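Long-range contacts in porin (Rhodobacter capsulatus, PDB 2POR), which forms outer-membrane channels that let small hydrophilic solutes up to about 0.6 kDa diffuse passively: residues A81-L86 against A151-Y156; D145-M150 against E168-P173; T225-K230 against I254-D259. All blocks are in the same frame, centred on the assembly; numbering follows the deposited sequence.

Interaction 1. Residues A81-L86 against A151-Y156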
# COMPACT_ATOMS: atom_id res chain seq x y z
N ALA A 81 -25.52 -9.64 2.09
CA ALA A 81 -25.79 -8.27 2.56
C ALA A 81 -26.94 -8.32 3.59
O ALA A 81 -26.85 -7.66 4.63
CB ALA A 81 -26.20 -7.38 1.39
N LEU A 82 -27.99 -9.13 3.42
CA LEU A 82 -29.04 -9.23 4.43
C LEU A 82 -28.83 -10.27 5.50
O LEU A 82 -29.20 -9.99 6.64
CB LEU A 82 -30.40 -9.48 3.77
CG LEU A 82 -30.83 -8.49 2.70
CD1 LEU A 82 -32.27 -8.70 2.32
CD2 LEU A 82 -30.60 -7.09 3.21
N PHE A 83 -28.22 -11.46 5.30
CA PHE A 83 -28.20 -12.50 6.35
C PHE A 83 -26.88 -12.74 7.00
O PHE A 83 -26.86 -13.37 8.06
CB PHE A 83 -28.74 -13.86 5.79
CG PHE A 83 -30.04 -13.67 4.99
CD1 PHE A 83 -31.13 -13.01 5.55
CD2 PHE A 83 -30.11 -14.12 3.68
CE1 PHE A 83 -32.25 -12.81 4.79
CE2 PHE A 83 -31.24 -13.90 2.93
CZ PHE A 83 -32.30 -13.24 3.49
N GLY A 84 -25.76 -12.24 6.43
CA GLY A 84 -24.45 -12.41 7.04
C GLY A 84 -23.97 -13.86 7.19
O GLY A 84 -24.36 -14.76 6.45
N ASP A 85 -23.08 -14.08 8.15
CA ASP A 85 -22.41 -15.35 8.40
C ASP A 85 -22.77 -15.92 9.74
O ASP A 85 -23.43 -15.27 10.53
CB ASP A 85 -20.88 -15.16 8.31
CG ASP A 85 -20.46 -14.91 6.86
OD1 ASP A 85 -21.02 -15.50 5.94
OD2 ASP A 85 -19.60 -14.07 6.65
N LEU A 86 -22.31 -17.13 10.06
CA LEU A 86 -22.58 -17.77 11.33
C LEU A 86 -21.52 -17.25 12.29
O LEU A 86 -20.61 -16.50 11.89
CB LEU A 86 -22.51 -19.31 11.17
CG LEU A 86 -23.46 -19.96 10.17
CD1 LEU A 86 -23.28 -21.45 10.36
CD2 LEU A 86 -24.95 -19.61 10.39
N ALA A 151 -28.22 -11.47 -7.81
CA ALA A 151 -28.94 -12.04 -6.69
C ALA A 151 -29.97 -11.01 -6.23
O ALA A 151 -29.88 -9.80 -6.57
CB ALA A 151 -28.01 -12.33 -5.53
N VAL A 152 -30.99 -11.52 -5.57
CA VAL A 152 -32.05 -10.69 -5.02
C VAL A 152 -32.36 -11.34 -3.66
O VAL A 152 -32.23 -12.56 -3.50
CB VAL A 152 -33.34 -10.64 -5.99
CG1 VAL A 152 -32.98 -10.00 -7.33
CG2 VAL A 152 -33.90 -12.03 -6.22
N ALA A 153 -32.68 -10.57 -2.61
CA ALA A 153 -33.03 -11.15 -1.31
C ALA A 153 -34.01 -10.20 -0.59
O ALA A 153 -34.00 -8.98 -0.86
CB ALA A 153 -31.77 -11.33 -0.47
N ALA A 154 -34.85 -10.71 0.29
CA ALA A 154 -35.77 -9.88 1.06
C ALA A 154 -35.82 -10.42 2.45
O ALA A 154 -35.59 -11.61 2.66
CB ALA A 154 -37.16 -9.94 0.52
N ALA A 155 -36.02 -9.59 3.47
CA ALA A 155 -36.10 -10.08 4.83
C ALA A 155 -37.20 -9.27 5.54
O ALA A 155 -37.59 -8.17 5.13
CB ALA A 155 -34.79 -9.85 5.59
N TYR A 156 -37.69 -9.86 6.61
CA TYR A 156 -38.70 -9.27 7.43
C TYR A 156 -38.41 -9.58 8.89
O TYR A 156 -38.20 -10.72 9.32
CB TYR A 156 -40.04 -9.83 6.95
CG TYR A 156 -41.21 -9.28 7.76
CD1 TYR A 156 -41.57 -7.94 7.64
CD2 TYR A 156 -41.89 -10.12 8.64
CE1 TYR A 156 -42.59 -7.45 8.43
CE2 TYR A 156 -42.92 -9.63 9.43
CZ TYR A 156 -43.25 -8.29 9.31
OH TYR A 156 -44.27 -7.78 10.10
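The last turn of helix 78-83 brings L82 and F83 up against strand 148-158, with L82 CA 7.1 Å from A155 CA, while from G84, at positive phi, the chain leads away from the strand. The meeting is one of large side chains with small ones. L82 points at the strand and touches it with CD1 alone among its branches: the methyl lies 3.9 Å from A153 CB and 4.3 Å from A155 CB, and it also rests on the backbone between them, 3.6 Å from A153 O. F83 starts off to one side, but its CG stands beside the backbone N (chi1 -46°) and the ring swings over to the strand. Its edge does the touching. CE1 meets A155 CB at 4.0 Å, and CZ faces A154 O at 3.8 Å, with that oxygen in the ring plane; L82 CB covers part of one ring face. A153 and A155 turn their methyls to the helix, whereas A154 points its own away. At the helix end, K198 NZ hydrogen-bonds to F83 O and D85 O. Helix 78-83 belongs to the long segment between strands 68-73 and 118-125, and its packing on the inner wall is that of the inward-folded, pore-constricting loop of general porins.

Interaction 2. Residues D145-M150 against E168-P173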
# COMPACT_ATOMS: atom_id res chain seq x y z
N ASP A 145 -16.41 -11.18 -22.80
CA ASP A 145 -17.51 -11.72 -22.02
C ASP A 145 -17.06 -12.47 -20.81
O ASP A 145 -16.10 -13.24 -20.89
CB ASP A 145 -18.39 -12.69 -22.78
CG ASP A 145 -19.29 -12.06 -23.85
OD1 ASP A 145 -19.81 -10.96 -23.64
OD2 ASP A 145 -19.51 -12.68 -24.89
N ASP A 146 -17.75 -12.25 -19.70
CA ASP A 146 -17.38 -12.88 -18.45
C ASP A 146 -18.62 -13.60 -18.00
O ASP A 146 -19.70 -13.47 -18.58
CB ASP A 146 -16.95 -11.78 -17.40
CG ASP A 146 -16.09 -12.24 -16.23
OD1 ASP A 146 -15.89 -13.44 -16.07
OD2 ASP A 146 -15.60 -11.42 -15.46
N ALA A 147 -18.49 -14.47 -16.99
CA ALA A 147 -19.66 -15.01 -16.29
C ALA A 147 -20.36 -13.79 -15.65
O ALA A 147 -19.69 -12.79 -15.38
CB ALA A 147 -19.24 -15.94 -15.16
N GLN A 148 -21.66 -13.80 -15.43
CA GLN A 148 -22.28 -12.63 -14.83
C GLN A 148 -23.06 -13.09 -13.64
O GLN A 148 -23.81 -14.06 -13.78
CB GLN A 148 -23.16 -12.04 -15.83
CG GLN A 148 -23.82 -10.83 -15.22
CD GLN A 148 -24.55 -10.03 -16.25
OE1 GLN A 148 -24.68 -8.82 -16.12
NE2 GLN A 148 -25.01 -10.59 -17.36
N GLU A 149 -22.93 -12.46 -12.46
CA GLU A 149 -23.66 -12.93 -11.30
C GLU A 149 -24.77 -11.95 -11.00
O GLU A 149 -24.70 -10.80 -11.48
CB GLU A 149 -22.77 -13.02 -10.09
CG GLU A 149 -22.05 -11.71 -9.75
CD GLU A 149 -21.05 -11.78 -8.62
OE1 GLU A 149 -20.78 -12.86 -8.10
OE2 GLU A 149 -20.52 -10.72 -8.27
N MET A 150 -25.78 -12.43 -10.28
CA MET A 150 -26.94 -11.60 -9.88
C MET A 150 -27.59 -12.24 -8.70
O MET A 150 -27.59 -13.46 -8.57
CB MET A 150 -28.06 -11.53 -10.88
CG MET A 150 -27.76 -10.80 -12.14
SD MET A 150 -28.69 -11.60 -13.47
CE MET A 150 -28.39 -10.31 -14.66
N GLU A 168 -29.88 -16.45 -5.89
CA GLU A 168 -28.64 -16.09 -6.53
C GLU A 168 -28.37 -16.90 -7.80
O GLU A 168 -28.67 -18.10 -7.85
CB GLU A 168 -27.51 -16.35 -5.59
CG GLU A 168 -27.60 -15.85 -4.15
CD GLU A 168 -26.27 -15.99 -3.46
OE1 GLU A 168 -25.38 -15.17 -3.68
OE2 GLU A 168 -26.08 -16.90 -2.68
N LYS A 169 -27.78 -16.29 -8.81
CA LYS A 169 -27.39 -17.04 -9.99
C LYS A 169 -26.14 -16.53 -10.70
O LYS A 169 -25.76 -15.35 -10.58
CB LYS A 169 -28.55 -17.08 -10.94
CG LYS A 169 -28.91 -15.72 -11.43
CD LYS A 169 -29.86 -16.05 -12.52
CE LYS A 169 -29.50 -15.08 -13.63
NZ LYS A 169 -30.09 -15.55 -14.88
N ILE A 170 -25.41 -17.44 -11.38
CA ILE A 170 -24.24 -17.09 -12.21
C ILE A 170 -24.52 -17.63 -13.62
O ILE A 170 -24.83 -18.80 -13.80
CB ILE A 170 -22.90 -17.71 -11.67
CG1 ILE A 170 -22.59 -17.30 -10.22
CG2 ILE A 170 -21.78 -17.25 -12.62
CD1 ILE A 170 -21.31 -17.91 -9.64
N ASP A 171 -24.56 -16.77 -14.62
CA ASP A 171 -24.66 -17.12 -16.01
C ASP A 171 -23.29 -17.23 -16.62
O ASP A 171 -22.48 -16.31 -16.60
CB ASP A 171 -25.37 -16.07 -16.80
CG ASP A 171 -26.82 -15.92 -16.36
OD1 ASP A 171 -27.39 -16.88 -15.84
OD2 ASP A 171 -27.34 -14.82 -16.54
N SER A 172 -23.09 -18.42 -17.19
CA SER A 172 -21.85 -18.80 -17.83
C SER A 172 -21.72 -18.11 -19.16
O SER A 172 -22.70 -18.05 -19.89
CB SER A 172 -21.82 -20.29 -18.09
OG SER A 172 -20.57 -20.54 -18.70
N PRO A 173 -20.56 -17.62 -19.59
CA PRO A 173 -20.38 -17.12 -20.93
C PRO A 173 -20.37 -18.31 -21.90
O PRO A 173 -20.67 -18.06 -23.05
CB PRO A 173 -19.08 -16.38 -20.90
CG PRO A 173 -18.27 -17.20 -19.95
CD PRO A 173 -19.28 -17.73 -18.91
O HOH W 1 -22.32 -14.07 -19.17
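K169 runs alongside M150, both side chains pointing the same way from a hydrogen-bonded antiparallel pair: K169 N donates to M150 O at 2.8 Å and M150 N to K169 O at 2.9 Å. From CB the lysine sets out with CG between its backbone N and carbonyl carbon (chi1 63°), which places CG 3.9 Å from M150 O. The chain then bends at chi3, and CE comes to rest 3.6 Å from M150 SD. At the tip, NZ forms a salt bridge with D171 OD1 at 3.2 Å, and OD1 takes it on its syn lone pair, the side facing OD2; the bond from NZ to OD2 is weak. The charged end is thus tied along its own strand while the aliphatic part leans on the neighbouring one. Q148 and D171 repeat the paired bonds further on. A147 CB reaches back to I170 CG2 at 3.8 Å, while P173 CD, past the end of the strand, sits 3.8 Å from A147 CA. The contact is the open end of the hairpin of strands 148-158 and 161-171. Strand 128-134 adjoins the first and strand 181-192 the second; on the E149 side, loop residues L105, T106 and G107 bind the E168 and E149 carboxylates.

Interaction 3. Residues T225-K230 against I254-D259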
# COMPACT_ATOMS: atom_id res chain seq x y z
N THR A 225 -21.26 -29.99 -17.04
CA THR A 225 -22.59 -30.42 -16.66
C THR A 225 -22.88 -29.74 -15.32
O THR A 225 -21.93 -29.25 -14.67
CB THR A 225 -22.64 -31.98 -16.49
OG1 THR A 225 -21.68 -32.43 -15.52
CG2 THR A 225 -22.32 -32.63 -17.83
N ALA A 226 -24.14 -29.69 -14.87
CA ALA A 226 -24.46 -29.15 -13.55
C ALA A 226 -24.72 -30.26 -12.54
O ALA A 226 -25.21 -31.32 -12.95
CB ALA A 226 -25.68 -28.29 -13.66
N VAL A 227 -24.37 -30.16 -11.25
CA VAL A 227 -24.67 -31.13 -10.18
C VAL A 227 -25.60 -30.46 -9.16
O VAL A 227 -25.50 -29.25 -8.96
CB VAL A 227 -23.41 -31.61 -9.42
CG1 VAL A 227 -22.76 -32.63 -10.33
CG2 VAL A 227 -22.44 -30.49 -9.06
N ASP A 228 -26.52 -31.15 -8.50
CA ASP A 228 -27.41 -30.52 -7.52
C ASP A 228 -26.73 -30.44 -6.21
O ASP A 228 -25.93 -31.33 -5.90
CB ASP A 228 -28.71 -31.31 -7.32
CG ASP A 228 -29.53 -31.37 -8.61
OD1 ASP A 228 -29.78 -30.33 -9.23
OD2 ASP A 228 -29.89 -32.47 -9.03
N HIS A 229 -27.02 -29.45 -5.39
CA HIS A 229 -26.37 -29.37 -4.08
C HIS A 229 -27.35 -28.82 -3.06
O HIS A 229 -28.37 -28.19 -3.41
CB HIS A 229 -25.12 -28.43 -4.09
CG HIS A 229 -25.44 -26.94 -4.37
ND1 HIS A 229 -26.00 -26.37 -5.45
CD2 HIS A 229 -25.15 -25.90 -3.50
CE1 HIS A 229 -26.05 -25.07 -5.27
NE2 HIS A 229 -25.54 -24.81 -4.09
N LYS A 230 -27.00 -29.09 -1.82
CA LYS A 230 -27.70 -28.46 -0.75
C LYS A 230 -26.71 -28.14 0.33
O LYS A 230 -25.65 -28.74 0.40
CB LYS A 230 -28.78 -29.37 -0.25
CG LYS A 230 -28.46 -30.58 0.57
CD LYS A 230 -29.80 -31.36 0.57
CE LYS A 230 -30.23 -31.77 -0.86
NZ LYS A 230 -31.62 -32.16 -1.01
N ILE A 254 -22.95 -32.22 -2.09
CA ILE A 254 -23.05 -32.05 -3.52
C ILE A 254 -23.17 -33.44 -4.12
O ILE A 254 -22.30 -34.31 -3.97
CB ILE A 254 -21.83 -31.39 -4.12
CG1 ILE A 254 -21.54 -30.06 -3.37
CG2 ILE A 254 -22.12 -31.14 -5.61
CD1 ILE A 254 -20.28 -29.29 -3.81
N ASP A 255 -24.30 -33.56 -4.79
CA ASP A 255 -24.71 -34.78 -5.44
C ASP A 255 -23.66 -35.19 -6.47
O ASP A 255 -23.16 -34.39 -7.26
CB ASP A 255 -26.05 -34.53 -6.13
CG ASP A 255 -26.71 -35.77 -6.73
OD1 ASP A 255 -26.74 -36.82 -6.08
OD2 ASP A 255 -27.20 -35.69 -7.86
N THR A 256 -23.36 -36.49 -6.37
CA THR A 256 -22.41 -37.23 -7.17
C THR A 256 -20.99 -36.85 -6.78
O THR A 256 -20.08 -37.53 -7.27
CB THR A 256 -22.54 -37.04 -8.75
OG1 THR A 256 -22.00 -35.79 -9.11
CG2 THR A 256 -23.96 -37.11 -9.24
N ILE A 257 -20.66 -35.85 -5.94
CA ILE A 257 -19.26 -35.53 -5.63
C ILE A 257 -19.06 -35.97 -4.22
O ILE A 257 -18.52 -37.05 -4.01
CB ILE A 257 -18.93 -34.00 -5.73
CG1 ILE A 257 -19.37 -33.44 -7.08
CG2 ILE A 257 -17.45 -33.79 -5.41
CD1 ILE A 257 -18.90 -34.15 -8.34
N ASP A 258 -19.52 -35.23 -3.21
CA ASP A 258 -19.28 -35.60 -1.83
C ASP A 258 -20.11 -34.67 -0.91
O ASP A 258 -20.81 -33.78 -1.40
CB ASP A 258 -17.78 -35.46 -1.53
CG ASP A 258 -17.26 -36.39 -0.41
OD1 ASP A 258 -18.03 -37.14 0.21
OD2 ASP A 258 -16.05 -36.36 -0.16
N ASP A 259 -20.05 -34.91 0.40
CA ASP A 259 -20.68 -34.12 1.44
C ASP A 259 -19.63 -33.89 2.51
O ASP A 259 -18.63 -34.61 2.58
CB ASP A 259 -21.88 -34.83 2.07
CG ASP A 259 -21.63 -36.23 2.63
OD1 ASP A 259 -21.02 -36.38 3.68
OD2 ASP A 259 -22.06 -37.19 2.00
O HOH W 2 -26.73 -33.80 -9.71
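V227 and I254 make the tight part of this contact, where their side chains cross at an angle and V227 CG2 meets I254 CG2 at 3.5 Å. I254 holds its CG2 anti to the backbone N and its CG1 beside it (chi1 -53°), so that one branch reaches V227 while CG1 lies against H229 CB at 4.0 Å. The valine also lies over the backbone that follows: its CB is 3.5 Å from D255 O, and CG1 is as close to T256 OG1. That hydroxyl donates to D255 O at 2.6 Å, in the carbonyl plane and on a lone pair, which fixes its rotation. H229 and I254 form a non-hydrogen-bonded antiparallel pair, but the imidazole leads away from I254 and its NE2 bonds to Q183. Around the apolar side, A211 of helix 208-214 touches both V227 and I254, and L206 and F215 also pack on I254.

The side carrying D228 and D255 is looser and open to solvent. One direct bond joins the backbones there, from D255 N to D228 O at 3.0 Å and nearly in line with the carbonyl. The two carboxylates come within 4.4 Å at their OD2 atoms, a proximity that probably disfavours full charge on both, and a water accepts from D228 N while donating to D255 OD2.

Past this point the chain reverses. I257 N bonds to I254 O, with D255 and T256 at the corners in the backbone angles of a type II turn, T256 in the left-handed region. I257 and D258 both face I254, a classic beta bulge. The arrangement is that of a short, bulged hairpin connection between barrel strands 243-254 and 258-272, set beside the neighbouring strand 226-240.

Overall arrangement
All three contacts involve the 16-stranded antiparallel barrel of one subunit. Interactions 1 and 2 share strand 148-158 and interlock along the chain, their segments alternating; their centres are about 20 Å apart, yet they touch where A151 CB packs on E168 CG at 3.8 Å. Interaction 3 follows later in the sequence, on strands 226-240, 243-254 and 258-272; its centre is about 24 Å from that of interaction 1 and about 19 Å from that of interaction 2, and it touches neither. Interactions 2 and 3 lie where strands of the wall meet their connecting loops, whereas interaction 1 seats an inward-folded segment on that wall, consistent with a barrel whose channel is narrowed from within.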